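Local coordinates for protein Lysine/ornithine decarboxylase (Selenomonas ruminantium, PDB 5GJO) that decarboxylates both L-lysine and L-ornithine, giving cadaverine and putrescine, as a homodimeric pyridoxal 5'-phosphate-dependent enzyme of polyamine biosynthesis, at residues 106-117 with 128-137. The protein carries 2 engineered substitutions. Residues are numbered along the deposited sequence; the frame is centred on the assembly and turned at random.
Sequences AADYNVRRFTFD and AVPGADVLVR
R113 to F116 pair in register with D133 to V136 as neighbouring parallel strands, their axes 4.7 Å apart at closest approach and 27° from parallel. D133 N bonds to R112 O, and from there F114 and F116 each use both N and O: F114 N donates to D133 O at 2.9 Å, F114 O receives L135 N, F116 N donates to L135 O, and F116 O receives R137 N. At the strand entrance R112, bent at chi3 (-53°), lays one guanidinium face over D133 N. Its NH1 bonds at 3.0 Å to G131 O in the type II turn V129 to A132, while NH2 forms a salt bridge with D133 OD2 at 2.9 Å, the guanidinium and carboxylate planes 85° apart. D133 OD1 also hydrogen-bonds to H173 ND1, and a water links OD2 to R113 NH1, whose guanidinium is salt-bridged through NH2 to D214. Replacing D133 by an alanine is likely to leave R112 without its counter-charge and H173 without this acceptor. On the face carrying F114, V134, F116 and V136, V129 CG2 touches the F114 ring edge, 3.7 Å from CZ, and F116 CE1 rests 3.8 Å from V134 CG2. The pair illustrates how a right-handed beta-alpha-beta unit of the TIM-like barrel closes: helix 122-128 joins the strands and, with helix 160-169, covers that face, while strand 173-178 continues the sheet beyond 133-137. The R137 side chain, hydrogen-bonded through NH2 to L149 O, comes within about 4 Å (nearest atoms) of the bound pyridoxal phosphate.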
loop_
_atom_site.group_PDB
_atom_site.type_symbol
_atom_site.label_atom_id
_atom_site.label_comp_id
_atom_site.label_asym_id
_atom_site.label_seq_id
_atom_site.Cartn_x
_atom_site.Cartn_y
_atom_site.Cartn_z
ATOM N N ALA A 106 -16.239 8.588 17.821
ATOM C CA ALA A 106 -15.853 9.535 18.831
ATOM C C ALA A 106 -16.983 9.737 19.838
ATOM O O ALA A 106 -16.729 9.687 21.028
ATOM C CB ALA A 106 -15.418 10.853 18.228
ATOM N N ALA A 107 -18.204 9.894 19.334
ATOM C CA ALA A 107 -19.395 10.101 20.210
ATOM C C ALA A 107 -19.575 8.874 21.100
ATOM O O ALA A 107 -19.598 8.990 22.299
ATOM C CB ALA A 107 -20.633 10.289 19.374
ATOM N N ASP A 108 -19.591 7.723 20.473
ATOM C CA ASP A 108 -19.727 6.426 21.230
ATOM C C ASP A 108 -18.710 6.238 22.336
ATOM O O ASP A 108 -19.063 5.827 23.460
ATOM C CB ASP A 108 -19.715 5.264 20.279
ATOM C CG ASP A 108 -20.905 5.293 19.318
ATOM O OD1 ASP A 108 -21.913 6.040 19.568
ATOM O OD2 ASP A 108 -20.844 4.583 18.279
ATOM N N TYR A 109 -17.452 6.636 22.104
ATOM C CA TYR A 109 -16.435 6.385 23.086
ATOM C C TYR A 109 -16.107 7.514 23.963
ATOM O O TYR A 109 -15.168 7.452 24.780
ATOM C CB TYR A 109 -15.189 5.824 22.423
ATOM C CG TYR A 109 -15.390 4.589 21.617
ATOM C CD1 TYR A 109 -16.075 3.480 22.133
ATOM C CD2 TYR A 109 -14.830 4.467 20.332
ATOM C CE1 TYR A 109 -16.248 2.334 21.336
ATOM C CE2 TYR A 109 -14.985 3.330 19.558
ATOM C CZ TYR A 109 -15.688 2.258 20.076
ATOM O OH TYR A 109 -15.814 1.147 19.288
ATOM N N ASN A 110 -16.884 8.610 23.846
ATOM C CA ASN A 110 -16.672 9.781 24.694
ATOM C C ASN A 110 -15.287 10.414 24.380
ATOM O O ASN A 110 -14.595 10.903 25.285
ATOM C CB ASN A 110 -16.775 9.487 26.187
ATOM C CG ASN A 110 -18.180 8.979 26.605
ATOM O OD1 ASN A 110 -19.180 9.474 26.122
ATOM N ND2 ASN A 110 -18.233 8.055 27.545
ATOM N N VAL A 111 -14.901 10.379 23.111
ATOM C CA VAL A 111 -13.718 11.088 22.678
ATOM C C VAL A 111 -14.201 12.502 22.460
ATOM O O VAL A 111 -15.077 12.729 21.662
ATOM C CB VAL A 111 -13.190 10.562 21.345
ATOM C CG1 VAL A 111 -12.072 11.450 20.849
ATOM C CG2 VAL A 111 -12.716 9.127 21.461
ATOM N N ARG A 112 -13.646 13.437 23.204
ATOM C CA ARG A 112 -14.069 14.821 23.096
ATOM C C ARG A 112 -12.929 15.831 22.995
ATOM O O ARG A 112 -13.004 16.901 23.563
ATOM C CB ARG A 112 -15.058 15.176 24.209
ATOM C CG ARG A 112 -14.612 14.830 25.616
ATOM C CD ARG A 112 -15.583 15.372 26.656
ATOM N NE ARG A 112 -15.822 16.799 26.463
ATOM C CZ ARG A 112 -14.987 17.767 26.824
ATOM N NH1 ARG A 112 -15.290 19.036 26.572
ATOM N NH2 ARG A 112 -13.844 17.476 27.418
ATOM N N ARG A 113 -11.867 15.470 22.281
ATOM C CA ARG A 113 -10.716 16.398 22.089
ATOM C C ARG A 113 -10.451 16.200 20.605
ATOM O O ARG A 113 -10.227 15.027 20.170
ATOM C CB ARG A 113 -9.571 15.968 22.958
ATOM C CG ARG A 113 -8.372 16.846 22.874
ATOM C CD ARG A 113 -7.349 16.333 23.856
ATOM N NE ARG A 113 -6.193 17.166 23.987
ATOM C CZ ARG A 113 -5.958 18.037 24.978
ATOM N NH1 ARG A 113 -6.850 18.254 25.922
ATOM N NH2 ARG A 113 -4.827 18.717 25.012
ATOM N N PHE A 114 -10.524 17.285 19.852
ATOM C CA PHE A 114 -10.471 17.283 18.400
ATOM C C PHE A 114 -9.486 18.351 17.954
ATOM O O PHE A 114 -9.285 19.299 18.647
ATOM C CB PHE A 114 -11.824 17.691 17.807
ATOM C CG PHE A 114 -12.953 16.719 18.031
ATOM C CD1 PHE A 114 -12.731 15.390 18.206
ATOM C CD2 PHE A 114 -14.257 17.167 18.005
ATOM C CE1 PHE A 114 -13.763 14.515 18.391
ATOM C CE2 PHE A 114 -15.300 16.304 18.184
ATOM C CZ PHE A 114 -15.047 14.969 18.384
ATOM N N THR A 115 -8.891 18.155 16.790
ATOM C CA THR A 115 -8.253 19.268 16.014
ATOM C C THR A 115 -9.051 19.619 14.816
ATOM O O THR A 115 -9.828 18.852 14.327
ATOM C CB THR A 115 -6.748 18.996 15.646
ATOM O OG1 THR A 115 -6.722 18.010 14.643
ATOM C CG2 THR A 115 -5.992 18.473 16.851
ATOM N N PHE A 116 -8.845 20.841 14.341
ATOM C CA PHE A 116 -9.418 21.295 13.094
ATOM C C PHE A 116 -8.607 22.435 12.472
ATOM O O PHE A 116 -7.860 23.091 13.136
ATOM C CB PHE A 116 -10.881 21.697 13.273
ATOM C CG PHE A 116 -11.076 23.006 13.967
ATOM C CD1 PHE A 116 -10.629 23.197 15.251
ATOM C CD2 PHE A 116 -11.730 24.046 13.335
ATOM C CE1 PHE A 116 -10.829 24.401 15.892
ATOM C CE2 PHE A 116 -11.918 25.246 13.962
ATOM C CZ PHE A 116 -11.467 25.428 15.234
ATOM N N ASP A 117 -8.753 22.604 11.171
ATOM C CA ASP A 117 -8.064 23.668 10.463
ATOM C C ASP A 117 -8.924 24.406 9.443
ATOM O O ASP A 117 -8.406 25.128 8.639
ATOM C CB ASP A 117 -6.766 23.160 9.818
ATOM C CG ASP A 117 -7.001 22.108 8.750
ATOM O OD1 ASP A 117 -8.110 22.001 8.238
ATOM O OD2 ASP A 117 -6.051 21.398 8.419
ATOM N N ALA A 128 -21.672 16.353 16.267
ATOM C CA ALA A 128 -21.375 14.986 16.676
ATOM C C ALA A 128 -21.066 14.941 18.129
ATOM O O ALA A 128 -21.470 14.000 18.785
ATOM C CB ALA A 128 -20.187 14.421 15.864
ATOM N N VAL A 129 -20.323 15.912 18.634
ATOM C CA VAL A 129 -19.886 15.945 20.026
ATOM C C VAL A 129 -19.959 17.369 20.554
ATOM O O VAL A 129 -18.949 18.080 20.737
ATOM C CB VAL A 129 -18.500 15.331 20.241
ATOM C CG1 VAL A 129 -18.192 15.222 21.743
ATOM C CG2 VAL A 129 -18.423 13.962 19.576
ATOM N N PRO A 130 -21.186 17.828 20.842
ATOM C CA PRO A 130 -21.305 19.204 21.341
ATOM C C PRO A 130 -20.518 19.459 22.592
ATOM O O PRO A 130 -20.347 18.599 23.438
ATOM C CB PRO A 130 -22.832 19.409 21.546
ATOM C CG PRO A 130 -23.494 18.197 21.046
ATOM C CD PRO A 130 -22.473 17.153 20.632
ATOM N N GLY A 131 -19.907 20.630 22.672
ATOM C CA GLY A 131 -19.116 20.999 23.800
ATOM C C GLY A 131 -17.679 20.410 23.815
ATOM O O GLY A 131 -16.953 20.642 24.737
ATOM N N ALA A 132 -17.299 19.719 22.752
ATOM C CA ALA A 132 -15.912 19.084 22.676
ATOM C C ALA A 132 -14.841 20.108 22.770
ATOM O O ALA A 132 -15.025 21.268 22.282
ATOM C CB ALA A 132 -15.762 18.286 21.371
ATOM N N ASP A 133 -13.728 19.756 23.387
ATOM C CA ASP A 133 -12.554 20.557 23.354
ATOM C C ASP A 133 -11.964 20.535 21.915
ATOM O O ASP A 133 -11.781 19.427 21.316
ATOM C CB ASP A 133 -11.520 20.015 24.350
ATOM C CG ASP A 133 -11.995 20.054 25.754
ATOM O OD1 ASP A 133 -12.764 20.991 26.053
ATOM O OD2 ASP A 133 -11.625 19.157 26.546
ATOM N N VAL A 134 -11.636 21.718 21.416
ATOM C CA VAL A 134 -10.982 21.834 20.097
ATOM C C VAL A 134 -9.713 22.638 20.149
ATOM O O VAL A 134 -9.563 23.630 20.886
ATOM C CB VAL A 134 -11.912 22.387 18.984
ATOM C CG1 VAL A 134 -13.093 21.525 18.805
ATOM C CG2 VAL A 134 -12.322 23.865 19.291
ATOM N N LEU A 135 -8.676 22.141 19.430
ATOM C CA LEU A 135 -7.458 22.864 19.206
ATOM C C LEU A 135 -7.406 23.178 17.711
ATOM O O LEU A 135 -7.553 22.310 16.848
ATOM C CB LEU A 135 -6.205 22.066 19.576
ATOM C CG LEU A 135 -6.109 21.567 21.025
ATOM C CD1 LEU A 135 -7.129 20.502 21.242
ATOM C CD2 LEU A 135 -4.763 20.873 21.184
ATOM N N VAL A 136 -7.117 24.434 17.391
ATOM C CA VAL A 136 -7.042 24.825 16.025
ATOM C C VAL A 136 -5.587 24.568 15.586
ATOM O O VAL A 136 -4.681 24.900 16.302
ATOM C CB VAL A 136 -7.418 26.302 15.762
ATOM C CG1 VAL A 136 -6.535 27.276 16.447
ATOM C CG2 VAL A 136 -7.444 26.580 14.250
ATOM N N ARG A 137 -5.452 23.978 14.397
ATOM C CA ARG A 137 -4.108 23.623 13.887
ATOM C C ARG A 137 -3.689 24.738 12.945
ATOM O O ARG A 137 -4.414 24.996 11.932
ATOM C CB ARG A 137 -4.199 22.368 13.065
ATOM C CG ARG A 137 -2.814 21.894 12.602
ATOM C CD ARG A 137 -2.953 20.524 11.997
ATOM N NE ARG A 137 -1.762 20.101 11.286
ATOM C CZ ARG A 137 -1.626 18.857 10.808
ATOM N NH1 ARG A 137 -2.480 17.886 11.137
ATOM N NH2 ARG A 137 -0.537 18.553 10.065
HETATM O O HOH W 1 -18.600 17.583 25.310
HETATM O O HOH W 2 -9.562 17.375 26.171
HETATM O O HOH W 3 -4.039 17.592 13.567
#